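Transcriptional regulator, MarR/EmrR family (Clostridium acetobutylicum, PDB 3JW4) probably binds DNA as a two-subunit, winged helix-turn-helix transcriptional regulator of the MarR family. Local coordinates at residues 25-28 and 29-33; 47-50 and 51-55; 117-120 and 121-125; 127-131 and 132-136. All coordinates share one frame; numbering follows the deposited sequence.

Overall arrangement
From the N terminus the chain first meets interaction 1, in the second half of helix 14-35, then interaction 2, at the C-terminal end of helix 41-53; their centres lie 23 Å apart, on opposite sides of the chain's centre. Interactions 3 and 4 follow in helix 105-126 and at the start of helix 131-146. Each joins adjoining residues, so none closes a long loop, and the four stand in series without nesting or crossing. Interactions 1 and 3 touch: the salt bridge R33 to E120 and the packing of L26 on V121 and I125 tie helix 14-35 to helix 105-126. Interactions 1, 3 and 4 all reach the second subunit.

Interaction 1: residues 25-28 and 29-33; sequences KLKT and SADAR
K27 and D31, one helical turn apart, are joined by a salt bridge on the outer, looser side of helix 14-35. K27 NZ stands 3.4 Å from D31 OD2, and the K27 chain crosses the D31 carboxylate at a slant, with CG, CD and CE as well as NZ near that oxygen. The K27 side chain leaves with CG opposite the backbone N (chi1 -163°), then bends at its last torsion, which carries NZ past the oxygen. The close part is the backbone. D31 N donates to K27 O at 2.7 Å with a nearly straight N-H (167°), and A30 N donates to L26 O at 2.9 Å. S29 N to K25 O and A32 N to T28 O, both 3.1 Å, complete four successive i to i+4 bonds. T28 turns its hydroxyl back along the helix, to M24 O. Such an i to i+4 Lys-Asp pair decorates a helix whose other face belongs to the dimerisation region of the MarR fold. K25, partly exposed, forms a salt bridge with the terminal carboxylate of M148 of the second subunit. On the buried side, L26 packs against that M148 and against V121, S124 and I125 of helix 105-126. R33 reaches E120, a second tie between helix 14-35 and helix 105-126.

Interaction 2: residues 47-50 and 51-55; sequences IGYI and YENQE
Y49 and N53 meet twice, through an amide nitrogen set over a ring face and through a shared carbonyl. In the ring contact, N53 ND2 lies over one face of the Y49 ring, displaced toward its rim, with CE1 of Y49 nearest to that nitrogen at 3.2 Å. The two planes are inclined by 40°, so this is neither a flat stack nor a T-shaped one. Y49 has its ring opposite the backbone N (chi1 -178°), which swings it along the helix toward N53. Among the hydrogen bonds, Y49 O is gripped by two donors of one residue: N53 ND2 at 2.9 Å and N53 N at 3.1 Å, arriving from opposite faces of the carbonyl plane. The bond from ND2 holds the amide nitrogen over that face of the ring. Regular helical bonds precede this, Y51 N to I47 O at 2.8 Å and E52 N to G48 O at 2.9 Å. N53 N also donates to I50 O at 3.2 Å, from well above the carbonyl plane, and Q54 N to I50 O is weak. Helix 41-53 belongs to the winged helix-turn-helix domain of the MarR family: I47 packs on L110, V111 and F114 of helix 105-126, I50 lies on I101 and V103 of wing strand 100-103, and Q54 OE1 accepts a hydrogen bond from V103 N.

Interaction 3: residues 117-120 and 121-125; sequences IFLE and VEESI
I117 and V121 lie one turn apart in a local helical contact near the C-terminal end of helix 105-126, where one face packs on helix 14-35 and another meets the second subunit. V121 N donates to I117 O at 3.1 Å, and CG2 of V121 rests 3.5 Å from I117 O. CG2 lies opposite the carbonyl carbon of V121, beside its own backbone N, which turns this methyl back over the preceding turn. E122 N to F118 O (2.9 Å) and E123 N to L119 O (3.0 Å) continue the series; S124 N to E120 O is weak. The S124 hydroxyl also turns back, to V121 O, a short 2.6 Å bond from S124 OG in the carbonyl plane, on a lone pair. On the exposed face, the extended E123 chain runs back along the helix; its OE1 lies 3.3 Å from L119 O without a hydrogen bond, both being acceptors, and the E120 carboxylate has R33 as its partner. F118, buried, makes a cation-pi contact with R45. E122 is buried, but its carboxylate is satisfied by S16 OG and Y15 N of the second subunit. Helix-to-helix packing beside contacts between subunits is characteristic of the MarR dimerisation region, in which the terminal helices of two chains interlock.

Interaction 4: residues 127-131 and 132-136; sequences KGLTK and DEQKQ
T130 stands at the N-cap of helix 131-146, where the backbone passes from an extended conformation into helix, and its carbonyl accepts the first regular helical bond, from Q134 N at 3.0 Å. The T130 side chain supplies the cap: OG1 accepts from E133 N at 3.0 Å, with an N-H angle of 162°. Its chi1 of 64° sets the hydroxyl between the backbone N and the carbonyl carbon, facing into the first turn. E133 accepts in turn: its extended chain brings OE1 to T130 N at 2.9 Å, where the amide meets the anti side of the carboxylate, 29° out of the carboxylate plane. These reciprocal bonds make a capping box. The carboxylate also forms a salt bridge with K143 of the second subunit, so a single oxygen, OE1, serves both the cap and the subunit interface. Next along the helix, Q134 reaches past the cap: NE2 donates to L129 O at 3.0 Å from above the carbonyl plane, tethering the loop residue before T130. L129 CB touches Q134 CG at 3.8 Å, and its CD2 approaches E133 OE1 equally closely. That leucine is buried and packs on V144 of the second subunit. Further into the helix, K135 N donates to K131 O at 3.1 Å.

Interaction 1: residues 25-28 and 29-33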
loop_
_atom_site.group_PDB
_atom_site.type_symbol
_atom_site.label_atom_id
_atom_site.label_comp_id
_atom_site.label_asym_id
_atom_site.label_seq_id
_atom_site.Cartn_x
_atom_site.Cartn_y
_atom_site.Cartn_z
ATOM N N LYS B 25 -2.430 9.058 -3.500
ATOM C CA LYS B 25 -3.094 10.354 -3.280
ATOM C C LYS B 25 -4.135 10.273 -2.148
ATOM O O LYS B 25 -4.255 11.206 -1.337
ATOM C CB LYS B 25 -3.770 10.869 -4.555
ATOM C CG LYS B 25 -2.816 11.435 -5.577
ATOM C CD LYS B 25 -3.507 11.754 -6.910
ATOM C CE LYS B 25 -2.499 12.205 -7.951
ATOM N NZ LYS B 25 -3.117 12.525 -9.243
ATOM N N LEU B 26 -4.902 9.189 -2.099
ATOM C CA LEU B 26 -5.892 9.017 -1.027
ATOM C C LEU B 26 -5.183 8.903 0.330
ATOM O O LEU B 26 -5.551 9.580 1.296
ATOM C CB LEU B 26 -6.741 7.771 -1.243
ATOM C CG LEU B 26 -7.614 7.721 -2.505
ATOM C CD1 LEU B 26 -8.281 6.392 -2.636
ATOM C CD2 LEU B 26 -8.642 8.837 -2.513
ATOM N N LYS B 27 -4.161 8.057 0.381
ATOM C CA LYS B 27 -3.421 7.826 1.595
ATOM C C LYS B 27 -2.716 9.074 2.100
ATOM O O LYS B 27 -2.623 9.267 3.300
ATOM C CB LYS B 27 -2.391 6.711 1.419
ATOM C CG LYS B 27 -1.880 6.166 2.759
ATOM C CD LYS B 27 -0.526 5.477 2.631
ATOM C CE LYS B 27 -0.117 4.819 3.970
ATOM N NZ LYS B 27 1.353 4.948 4.209
ATOM N N THR B 28 -2.237 9.915 1.195
ATOM C CA THR B 28 -1.553 11.148 1.583
ATOM C C THR B 28 -2.569 12.109 2.168
ATOM O O THR B 28 -2.358 12.636 3.257
ATOM C CB THR B 28 -0.820 11.792 0.385
ATOM O OG1 THR B 28 0.162 10.877 -0.101
ATOM C CG2 THR B 28 -0.133 13.100 0.787
ATOM N N SER B 29 -3.657 12.341 1.441
ATOM C CA SER B 29 -4.817 13.045 1.974
ATOM C C SER B 29 -5.128 12.553 3.413
ATOM O O SER B 29 -5.178 13.346 4.356
ATOM C CB SER B 29 -6.030 12.789 1.072
ATOM O OG SER B 29 -6.646 13.978 0.649
ATOM N N ALA B 30 -5.286 11.242 3.597
ATOM C CA ALA B 30 -5.735 10.718 4.906
ATOM C C ALA B 30 -4.645 10.795 5.977
ATOM O O ALA B 30 -4.911 11.260 7.078
ATOM C CB ALA B 30 -6.258 9.289 4.796
ATOM N N ASP B 31 -3.437 10.329 5.667
ATOM C CA ASP B 31 -2.332 10.367 6.634
ATOM C C ASP B 31 -2.054 11.760 7.187
ATOM O O ASP B 31 -1.746 11.899 8.393
ATOM C CB ASP B 31 -1.042 9.815 6.030
ATOM C CG ASP B 31 -1.080 8.312 5.880
ATOM O OD1 ASP B 31 -2.050 7.689 6.389
ATOM O OD2 ASP B 31 -0.139 7.768 5.249
ATOM N N ALA B 32 -2.177 12.770 6.315
ATOM C CA ALA B 32 -1.919 14.161 6.691
ATOM C C ALA B 32 -3.012 14.730 7.599
ATOM O O ALA B 32 -2.704 15.381 8.601
ATOM C CB ALA B 32 -1.724 15.043 5.450
ATOM N N ARG B 33 -4.274 14.457 7.277
ATOM C CA ARG B 33 -5.407 14.926 8.090
ATOM C C ARG B 33 -5.506 14.237 9.480
ATOM O O ARG B 33 -6.071 14.776 10.447
ATOM C CB ARG B 33 -6.709 14.746 7.307
ATOM C CG ARG B 33 -7.473 16.060 7.137
ATOM C CD ARG B 33 -8.683 15.915 6.214
ATOM N NE ARG B 33 -9.937 16.240 6.899
ATOM C CZ ARG B 33 -11.143 16.162 6.344
ATOM N NH1 ARG B 33 -12.212 16.468 7.069
ATOM N NH2 ARG B 33 -11.291 15.793 5.070
#

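Interaction 2: residues 47-50 and 51-55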
loop_
_atom_site.group_PDB
_atom_site.type_symbol
_atom_site.label_atom_id
_atom_site.label_comp_id
_atom_site.label_asym_id
_atom_site.label_seq_id
_atom_site.Cartn_x
_atom_site.Cartn_y
_atom_site.Cartn_z
ATOM N N ILE B 47 -9.562 1.017 16.394
ATOM C CA ILE B 47 -10.638 1.525 17.254
ATOM C C ILE B 47 -12.025 1.272 16.635
ATOM O O ILE B 47 -12.940 0.881 17.331
ATOM C CB ILE B 47 -10.558 3.014 17.535
ATOM C CG1 ILE B 47 -9.290 3.405 18.207
ATOM C CG2 ILE B 47 -11.619 3.412 18.602
ATOM C CD1 ILE B 47 -9.234 4.899 18.444
ATOM N N GLY B 48 -12.172 1.569 15.342
ATOM C CA GLY B 48 -13.398 1.279 14.607
ATOM C C GLY B 48 -13.821 -0.183 14.720
ATOM O O GLY B 48 -14.980 -0.480 14.955
ATOM N N TYR B 49 -12.882 -1.095 14.522
ATOM C CA TYR B 49 -13.170 -2.527 14.576
ATOM C C TYR B 49 -13.642 -2.870 15.990
ATOM O O TYR B 49 -14.619 -3.591 16.179
ATOM C CB TYR B 49 -11.911 -3.351 14.217
ATOM C CG TYR B 49 -12.168 -4.837 14.213
ATOM C CD1 TYR B 49 -12.790 -5.447 13.110
ATOM C CD2 TYR B 49 -11.888 -5.618 15.325
ATOM C CE1 TYR B 49 -13.089 -6.817 13.105
ATOM C CE2 TYR B 49 -12.185 -7.012 15.335
ATOM C CZ TYR B 49 -12.781 -7.591 14.217
ATOM O OH TYR B 49 -13.068 -8.933 14.192
ATOM N N ILE B 50 -12.971 -2.316 16.995
ATOM C CA ILE B 50 -13.368 -2.577 18.357
ATOM C C ILE B 50 -14.777 -2.041 18.604
ATOM O O ILE B 50 -15.628 -2.752 19.100
ATOM C CB ILE B 50 -12.414 -1.999 19.388
ATOM C CG1 ILE B 50 -11.011 -2.591 19.277
ATOM C CG2 ILE B 50 -12.947 -2.246 20.766
ATOM C CD1 ILE B 50 -9.962 -1.778 20.029
ATOM N N TYR B 51 -15.033 -0.799 18.227
ATOM C CA TYR B 51 -16.346 -0.208 18.408
ATOM C C TYR B 51 -17.458 -1.064 17.751
ATOM O O TYR B 51 -18.483 -1.310 18.350
ATOM C CB TYR B 51 -16.378 1.203 17.825
ATOM C CG TYR B 51 -17.643 1.983 18.136
ATOM C CD1 TYR B 51 -17.992 2.237 19.436
ATOM C CD2 TYR B 51 -18.470 2.467 17.129
ATOM C CE1 TYR B 51 -19.118 2.938 19.753
ATOM C CE2 TYR B 51 -19.630 3.191 17.441
ATOM C CZ TYR B 51 -19.934 3.419 18.778
ATOM O OH TYR B 51 -21.046 4.110 19.204
ATOM N N GLU B 52 -17.214 -1.530 16.534
ATOM C CA GLU B 52 -18.212 -2.311 15.789
ATOM C C GLU B 52 -18.486 -3.699 16.371
ATOM O O GLU B 52 -19.584 -4.168 16.276
ATOM C CB GLU B 52 -17.762 -2.490 14.343
ATOM C CG GLU B 52 -17.770 -1.221 13.566
ATOM C CD GLU B 52 -18.920 -1.103 12.564
ATOM O OE1 GLU B 52 -18.687 -0.446 11.516
ATOM O OE2 GLU B 52 -20.038 -1.644 12.818
ATOM N N ASN B 53 -17.487 -4.337 16.981
ATOM C CA ASN B 53 -17.584 -5.735 17.362
ATOM C C ASN B 53 -17.523 -5.994 18.849
ATOM O O ASN B 53 -17.587 -7.149 19.260
ATOM C CB ASN B 53 -16.482 -6.528 16.665
ATOM C CG ASN B 53 -16.598 -6.470 15.158
ATOM O OD1 ASN B 53 -17.449 -7.134 14.574
ATOM N ND2 ASN B 53 -15.746 -5.674 14.518
ATOM N N GLN B 54 -17.423 -4.944 19.666
ATOM C CA GLN B 54 -17.212 -5.110 21.105
ATOM C C GLN B 54 -18.314 -5.919 21.814
ATOM O O GLN B 54 -18.038 -6.595 22.807
ATOM C CB GLN B 54 -17.007 -3.755 21.818
ATOM C CG GLN B 54 -18.175 -2.784 21.748
ATOM C CD GLN B 54 -17.864 -1.382 22.274
ATOM O OE1 GLN B 54 -16.734 -1.034 22.513
ATOM N NE2 GLN B 54 -18.891 -0.562 22.413
ATOM N N GLU B 55 -19.548 -5.843 21.337
ATOM C CA GLU B 55 -20.661 -6.573 21.987
ATOM C C GLU B 55 -20.614 -8.077 21.709
ATOM O O GLU B 55 -21.283 -8.867 22.396
ATOM C CB GLU B 55 -22.017 -5.989 21.593
ATOM C CG GLU B 55 -22.320 -4.694 22.326
ATOM C CD GLU B 55 -23.716 -4.162 22.060
ATOM O OE1 GLU B 55 -24.607 -4.930 21.608
ATOM O OE2 GLU B 55 -23.918 -2.964 22.310
#

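Interaction 3: residues 117-120 and 121-125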
loop_
_atom_site.group_PDB
_atom_site.type_symbol
_atom_site.label_atom_id
_atom_site.label_comp_id
_atom_site.label_asym_id
_atom_site.label_seq_id
_atom_site.Cartn_x
_atom_site.Cartn_y
_atom_site.Cartn_z
ATOM N N ILE B 117 -13.154 11.598 8.299
ATOM C CA ILE B 117 -12.008 11.832 7.450
ATOM C C ILE B 117 -12.015 10.820 6.298
ATOM O O ILE B 117 -11.917 11.206 5.128
ATOM C CB ILE B 117 -10.705 11.798 8.251
ATOM C CG1 ILE B 117 -10.664 13.000 9.217
ATOM C CG2 ILE B 117 -9.513 11.858 7.322
ATOM C CD1 ILE B 117 -9.386 13.080 10.037
ATOM N N PHE B 118 -12.218 9.548 6.622
ATOM C CA PHE B 118 -12.258 8.490 5.602
ATOM C C PHE B 118 -13.403 8.689 4.612
ATOM O O PHE B 118 -13.265 8.393 3.421
ATOM C CB PHE B 118 -12.361 7.096 6.233
ATOM C CG PHE B 118 -11.176 6.707 7.123
ATOM C CD1 PHE B 118 -9.880 7.021 6.776
ATOM C CD2 PHE B 118 -11.390 5.961 8.287
ATOM C CE1 PHE B 118 -8.801 6.624 7.585
ATOM C CE2 PHE B 118 -10.326 5.568 9.121
ATOM C CZ PHE B 118 -9.022 5.894 8.759
ATOM N N LEU B 119 -14.530 9.192 5.095
ATOM C CA LEU B 119 -15.669 9.442 4.235
ATOM C C LEU B 119 -15.440 10.623 3.251
ATOM O O LEU B 119 -15.894 10.562 2.091
ATOM C CB LEU B 119 -16.908 9.694 5.063
ATOM C CG LEU B 119 -18.214 9.402 4.330
ATOM C CD1 LEU B 119 -18.477 7.872 4.296
ATOM C CD2 LEU B 119 -19.371 10.168 4.980
ATOM N N GLU B 120 -14.740 11.677 3.691
ATOM C CA GLU B 120 -14.427 12.785 2.785
ATOM C C GLU B 120 -13.425 12.316 1.717
ATOM O O GLU B 120 -13.526 12.716 0.571
ATOM C CB GLU B 120 -13.892 14.020 3.512
ATOM C CG GLU B 120 -14.787 14.522 4.691
ATOM C CD GLU B 120 -14.765 16.050 4.897
ATOM O OE1 GLU B 120 -13.800 16.713 4.418
ATOM O OE2 GLU B 120 -15.715 16.580 5.543
ATOM N N VAL B 121 -12.471 11.479 2.104
ATOM C CA VAL B 121 -11.520 10.921 1.151
ATOM C C VAL B 121 -12.249 10.041 0.137
ATOM O O VAL B 121 -12.005 10.138 -1.062
ATOM C CB VAL B 121 -10.375 10.154 1.840
ATOM C CG1 VAL B 121 -9.516 9.397 0.809
ATOM C CG2 VAL B 121 -9.500 11.121 2.655
ATOM N N GLU B 122 -13.171 9.224 0.603
ATOM C CA GLU B 122 -13.970 8.372 -0.278
ATOM C C GLU B 122 -14.720 9.199 -1.313
ATOM O O GLU B 122 -14.776 8.843 -2.502
ATOM C CB GLU B 122 -14.965 7.541 0.544
ATOM C CG GLU B 122 -15.962 6.691 -0.272
ATOM C CD GLU B 122 -15.385 5.367 -0.743
ATOM O OE1 GLU B 122 -14.195 5.085 -0.491
ATOM O OE2 GLU B 122 -16.134 4.583 -1.357
ATOM N N GLU B 123 -15.320 10.294 -0.860
ATOM C CA GLU B 123 -16.108 11.149 -1.726
ATOM C C GLU B 123 -15.242 11.843 -2.777
ATOM O O GLU B 123 -15.743 12.221 -3.817
ATOM C CB GLU B 123 -16.902 12.178 -0.904
ATOM C CG GLU B 123 -18.235 11.606 -0.337
ATOM C CD GLU B 123 -18.817 12.373 0.874
ATOM O OE1 GLU B 123 -18.049 13.037 1.619
ATOM O OE2 GLU B 123 -20.060 12.290 1.088
ATOM N N SER B 124 -13.953 12.015 -2.506
ATOM C CA SER B 124 -13.069 12.635 -3.481
ATOM C C SER B 124 -12.847 11.724 -4.714
ATOM O O SER B 124 -12.562 12.201 -5.812
ATOM C CB SER B 124 -11.739 13.017 -2.831
ATOM O OG SER B 124 -10.917 11.890 -2.622
ATOM N N ILE B 125 -13.028 10.422 -4.525
ATOM C CA ILE B 125 -12.926 9.471 -5.627
ATOM C C ILE B 125 -14.010 9.721 -6.663
ATOM O O ILE B 125 -13.723 9.733 -7.858
ATOM C CB ILE B 125 -12.981 8.017 -5.150
ATOM C CG1 ILE B 125 -11.794 7.743 -4.202
ATOM C CG2 ILE B 125 -12.992 7.083 -6.349
ATOM C CD1 ILE B 125 -11.843 6.403 -3.434
#

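Interaction 4: residues 127-131 and 132-136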
loop_
_atom_site.group_PDB
_atom_site.type_symbol
_atom_site.label_atom_id
_atom_site.label_comp_id
_atom_site.label_asym_id
_atom_site.label_seq_id
_atom_site.Cartn_x
_atom_site.Cartn_y
_atom_site.Cartn_z
ATOM N N LYS B 127 -16.154 12.506 -7.068
ATOM C CA LYS B 127 -16.544 13.896 -7.367
ATOM C C LYS B 127 -16.679 14.158 -8.870
ATOM O O LYS B 127 -17.655 14.744 -9.321
ATOM C CB LYS B 127 -15.548 14.899 -6.747
ATOM C CG LYS B 127 -15.896 15.339 -5.333
ATOM C CD LYS B 127 -14.788 16.233 -4.700
ATOM C CE LYS B 127 -14.821 16.251 -3.168
ATOM N NZ LYS B 127 -15.338 17.540 -2.600
ATOM N N GLY B 128 -15.711 13.704 -9.648
ATOM C CA GLY B 128 -15.716 13.978 -11.065
ATOM C C GLY B 128 -16.454 12.975 -11.926
ATOM O O GLY B 128 -16.326 13.035 -13.137
ATOM N N LEU B 129 -17.221 12.063 -11.322
ATOM C CA LEU B 129 -17.834 10.966 -12.090
ATOM C C LEU B 129 -19.360 11.078 -12.147
ATOM O O LEU B 129 -19.990 11.371 -11.146
ATOM C CB LEU B 129 -17.477 9.615 -11.480
ATOM C CG LEU B 129 -15.990 9.244 -11.363
ATOM C CD1 LEU B 129 -15.806 7.836 -10.749
ATOM C CD2 LEU B 129 -15.314 9.342 -12.703
ATOM N N THR B 130 -19.932 10.764 -13.305
ATOM C CA THR B 130 -21.381 10.592 -13.446
ATOM C C THR B 130 -21.854 9.407 -12.597
ATOM O O THR B 130 -21.056 8.541 -12.234
ATOM C CB THR B 130 -21.775 10.292 -14.887
ATOM O OG1 THR B 130 -21.211 9.034 -15.276
ATOM C CG2 THR B 130 -21.279 11.378 -15.849
ATOM N N LYS B 131 -23.150 9.364 -12.283
ATOM C CA LYS B 131 -23.721 8.197 -11.607
ATOM C C LYS B 131 -23.420 6.874 -12.360
ATOM O O LYS B 131 -23.121 5.865 -11.741
ATOM C CB LYS B 131 -25.233 8.386 -11.382
ATOM C CG LYS B 131 -25.544 9.151 -10.076
ATOM C CD LYS B 131 -26.928 9.857 -10.106
ATOM C CE LYS B 131 -27.211 10.623 -8.819
ATOM N NZ LYS B 131 -25.968 10.740 -7.961
ATOM N N ASP B 132 -23.461 6.882 -13.684
ATOM C CA ASP B 132 -23.184 5.657 -14.418
ATOM C C ASP B 132 -21.709 5.230 -14.273
ATOM O O ASP B 132 -21.396 4.066 -14.051
ATOM C CB ASP B 132 -23.564 5.808 -15.878
ATOM C CG ASP B 132 -23.621 4.469 -16.592
ATOM O OD1 ASP B 132 -24.237 3.523 -16.026
ATOM O OD2 ASP B 132 -23.049 4.352 -17.694
ATOM N N GLU B 133 -20.813 6.196 -14.357
ATOM C CA GLU B 133 -19.395 5.936 -14.174
ATOM C C GLU B 133 -19.111 5.383 -12.769
ATOM O O GLU B 133 -18.298 4.487 -12.607
ATOM C CB GLU B 133 -18.575 7.204 -14.446
ATOM C CG GLU B 133 -18.354 7.500 -15.918
ATOM C CD GLU B 133 -17.931 8.964 -16.163
ATOM O OE1 GLU B 133 -18.033 9.816 -15.252
ATOM O OE2 GLU B 133 -17.501 9.262 -17.272
ATOM N N GLN B 134 -19.792 5.900 -11.766
ATOM C CA GLN B 134 -19.653 5.379 -10.396
ATOM C C GLN B 134 -20.107 3.911 -10.271
ATOM O O GLN B 134 -19.484 3.111 -9.583
ATOM C CB GLN B 134 -20.456 6.223 -9.413
ATOM C CG GLN B 134 -19.945 7.670 -9.290
ATOM C CD GLN B 134 -20.849 8.542 -8.437
ATOM O OE1 GLN B 134 -21.263 8.146 -7.360
ATOM N NE2 GLN B 134 -21.132 9.728 -8.908
ATOM N N LYS B 135 -21.191 3.582 -10.942
ATOM C CA LYS B 135 -21.737 2.227 -10.924
ATOM C C LYS B 135 -20.782 1.287 -11.693
ATOM O O LYS B 135 -20.440 0.189 -11.240
ATOM C CB LYS B 135 -23.122 2.253 -11.562
ATOM C CG LYS B 135 -24.094 1.291 -10.970
ATOM C CD LYS B 135 -25.550 1.539 -11.477
ATOM C CE LYS B 135 -25.642 1.523 -13.001
ATOM N NZ LYS B 135 -24.799 0.475 -13.630
ATOM N N GLN B 136 -20.309 1.740 -12.838
ATOM C CA GLN B 136 -19.350 0.935 -13.594
ATOM C C GLN B 136 -18.065 0.704 -12.800
ATOM O O GLN B 136 -17.582 -0.410 -12.751
ATOM C CB GLN B 136 -19.062 1.559 -14.945
ATOM C CG GLN B 136 -20.254 1.560 -15.852
ATOM C CD GLN B 136 -20.094 2.476 -17.054
ATOM O OE1 GLN B 136 -19.103 3.219 -17.181
ATOM N NE2 GLN B 136 -21.090 2.437 -17.952
#